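Local coordinates for probable 2-phosphosulfolactate phosphatase (Clostridium acetobutylicum, PDB 1VR0), which catalyses the magnesium-dependent hydrolysis of (2R)-O-phospho-3-sulfolactate to (2R)-3-sulfolactate and phosphate, at residues A[37-42]-A[228-233]. Sequence-based numbering, arbitrary orientation.
Sequences IDMLRA and YCCKKD. With MG (magnesium ion), chain D; 3SL ((2R)-3-sulfolactic acid), chain E.
C229, in the segment 228-233, points its side chain into the loop that follows strand 33-37, where selenomethionine M39 and L40 meet it. M39 reaches across with its terminal methyl: the chain bends at chi3 (-53°), and CE comes to lie 3.3 Å from the carbonyl O of C229 and 4.0 Å from its CB, with SG of C230 a little farther off. L40 brings one branch only, CD2, which rests 3.7 Å from CB of C229. The thiol of C229 lies on the R41 side of this patch, its SG 4.4 Å from CG of R41, so the cysteine touches three consecutive loop residues.

Beyond that point R41, which follows a cis peptide bond and precedes helix 42-51, turns away from the cysteines. Its guanidinium meets the sulfonate of 3-sulfolactate at its edge, the sulfur lying in the guanidinium plane; NH1 donates to O3S at 3.0 Å, while NH2 forms a salt bridge with D225 of helix 223-229. Nearby, OD1 of D38 binds magnesium together with D167 and G158, and a metal-bound water accepts a hydrogen bond from L40 N at 2.8 Å. The packing of M39 and L40 on C229 is thus largely apolar, whereas R41 serves both the sulfonate and D225 and D38 holds the metal, so one loop links the segment 228-233 to both sites.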
loop_
_atom_site.group_PDB
_atom_site.type_symbol
_atom_site.label_atom_id
_atom_site.label_comp_id
_atom_site.label_asym_id
_atom_site.label_seq_id
_atom_site.Cartn_x
_atom_site.Cartn_y
_atom_site.Cartn_z
ATOM N N ILE A 37 -3.655 1.149 13.803
ATOM C CA ILE A 37 -5.038 0.762 13.524
ATOM C C ILE A 37 -5.192 -0.734 13.250
ATOM O O ILE A 37 -4.553 -1.289 12.368
ATOM C CB ILE A 37 -5.598 1.616 12.374
ATOM C CG1 ILE A 37 -5.683 3.073 12.850
ATOM C CG2 ILE A 37 -6.984 1.184 11.985
ATOM C CD1 ILE A 37 -5.841 4.050 11.730
ATOM N N ASP A 38 -6.030 -1.381 14.049
ATOM C CA ASP A 38 -6.495 -2.756 13.767
ATOM C C ASP A 38 -7.985 -2.790 14.162
ATOM O O ASP A 38 -8.349 -3.319 15.207
ATOM C CB ASP A 38 -5.667 -3.784 14.564
ATOM C CG ASP A 38 -5.959 -5.217 14.166
ATOM O OD1 ASP A 38 -6.053 -5.485 12.964
ATOM O OD2 ASP A 38 -6.083 -6.118 15.029
HETATM N N MSE A 39 -8.851 -2.200 13.347
HETATM C CA MSE A 39 -10.212 -1.901 13.822
HETATM C C MSE A 39 -11.077 -3.138 14.038
HETATM O O MSE A 39 -12.042 -3.109 14.836
HETATM C CB MSE A 39 -10.928 -0.911 12.903
HETATM C CG MSE A 39 -11.049 -1.387 11.492
HETATM SE SE MSE A 39 -12.557 -0.577 10.499
HETATM C CE MSE A 39 -14.008 -0.979 11.754
ATOM N N LEU A 40 -10.742 -4.217 13.339
ATOM C CA LEU A 40 -11.482 -5.465 13.505
ATOM C C LEU A 40 -10.492 -6.510 13.916
ATOM O O LEU A 40 -10.085 -7.322 13.060
ATOM C CB LEU A 40 -12.163 -5.878 12.192
ATOM C CG LEU A 40 -13.378 -5.008 11.871
ATOM C CD1 LEU A 40 -13.952 -5.281 10.461
ATOM C CD2 LEU A 40 -14.462 -5.157 12.904
ATOM N N ARG A 41 -10.114 -6.564 15.205
ATOM C CA ARG A 41 -10.774 -5.888 16.330
ATOM C C ARG A 41 -9.845 -5.342 17.408
ATOM O O ARG A 41 -10.323 -4.643 18.308
ATOM C CB ARG A 41 -11.755 -6.846 17.029
ATOM C CG ARG A 41 -12.942 -7.306 16.184
ATOM C CD ARG A 41 -13.639 -8.502 16.814
ATOM N NE ARG A 41 -12.821 -9.725 16.747
ATOM C CZ ARG A 41 -13.052 -10.838 17.446
ATOM N NH1 ARG A 41 -12.256 -11.883 17.318
ATOM N NH2 ARG A 41 -14.082 -10.926 18.270
ATOM N N ALA A 42 -8.542 -5.610 17.324
ATOM C CA ALA A 42 -7.606 -5.306 18.445
ATOM C C ALA A 42 -7.623 -3.861 18.967
ATOM O O ALA A 42 -7.675 -3.663 20.163
ATOM C CB ALA A 42 -6.175 -5.703 18.117
ATOM N N TYR A 228 -20.518 -2.806 15.889
ATOM C CA TYR A 228 -20.034 -2.002 16.985
ATOM C C TYR A 228 -18.764 -1.238 16.570
ATOM O O TYR A 228 -18.671 -0.029 16.765
ATOM C CB TYR A 228 -19.783 -2.894 18.218
ATOM C CG TYR A 228 -19.090 -2.170 19.323
ATOM C CD1 TYR A 228 -19.808 -1.376 20.208
ATOM C CD2 TYR A 228 -17.711 -2.211 19.453
ATOM C CE1 TYR A 228 -19.174 -0.665 21.222
ATOM C CE2 TYR A 228 -17.063 -1.500 20.462
ATOM C CZ TYR A 228 -17.807 -0.740 21.346
ATOM O OH TYR A 228 -17.201 -0.047 22.362
ATOM N N CYS A 229 -17.806 -1.947 15.983
ATOM C CA CYS A 229 -16.541 -1.337 15.553
ATOM C C CYS A 229 -16.665 -0.300 14.438
ATOM O O CYS A 229 -15.725 0.458 14.194
ATOM C CB CYS A 229 -15.550 -2.413 15.123
ATOM S SG CYS A 229 -15.091 -3.524 16.480
ATOM N N CYS A 230 -17.808 -0.267 13.775
ATOM C CA CYS A 230 -18.074 0.767 12.793
ATOM C C CYS A 230 -18.723 2.024 13.364
ATOM O O CYS A 230 -18.986 2.953 12.625
ATOM C CB CYS A 230 -18.972 0.195 11.714
ATOM S SG CYS A 230 -18.118 -1.002 10.705
ATOM N N LYS A 231 -19.016 2.048 14.664
ATOM C CA LYS A 231 -19.612 3.229 15.283
ATOM C C LYS A 231 -18.577 4.347 15.460
ATOM O O LYS A 231 -17.492 4.152 16.007
ATOM C CB LYS A 231 -20.291 2.856 16.609
ATOM C CG LYS A 231 -21.328 1.742 16.431
ATOM C CD LYS A 231 -22.697 2.011 17.033
ATOM C CE LYS A 231 -23.825 1.493 16.049
ATOM N NZ LYS A 231 -25.233 1.971 16.345
ATOM N N LYS A 232 -18.921 5.523 14.966
ATOM C CA LYS A 232 -18.035 6.692 15.001
ATOM C C LYS A 232 -18.036 7.391 16.348
ATOM O O LYS A 232 -19.080 7.565 16.940
ATOM C CB LYS A 232 -18.459 7.735 13.931
ATOM C CG LYS A 232 -18.191 7.322 12.476
ATOM C CD LYS A 232 -18.740 8.340 11.488
ATOM C CE LYS A 232 -18.149 8.139 10.127
ATOM N NZ LYS A 232 -18.941 8.891 9.128
ATOM N N ASP A 233 -16.863 7.788 16.831
ATOM C CA ASP A 233 -16.778 8.846 17.852
ATOM C C ASP A 233 -17.587 8.567 19.094
ATOM O O ASP A 233 -18.224 9.467 19.636
ATOM C CB ASP A 233 -17.235 10.175 17.235
ATOM C CG ASP A 233 -17.006 11.380 18.148
ATOM O OD1 ASP A 233 -15.955 11.498 18.846
ATOM O OD2 ASP A 233 -17.906 12.246 18.164
HETATM MG MG MG D . -6.446 -5.489 10.847
HETATM O O11 3SL E . -7.913 -13.300 11.812
HETATM C C1 3SL E . -8.857 -12.889 12.516
HETATM O O12 3SL E . -10.071 -13.159 12.329
HETATM C C2 3SL E . -8.487 -12.015 13.654
HETATM O O2 3SL E . -7.459 -11.142 13.193
HETATM C C3 3SL E . -9.741 -11.292 14.104
HETATM S S 3SL E . -9.402 -10.098 15.210
HETATM O O3S 3SL E . -9.695 -10.583 16.570
HETATM O O1S 3SL E . -8.075 -9.423 15.008
HETATM O O2S 3SL E . -10.430 -9.062 15.053
HETATM O O HOH W 1 -8.741 -4.542 11.384
HETATM O O HOH W 2 -7.938 -6.867 9.427
#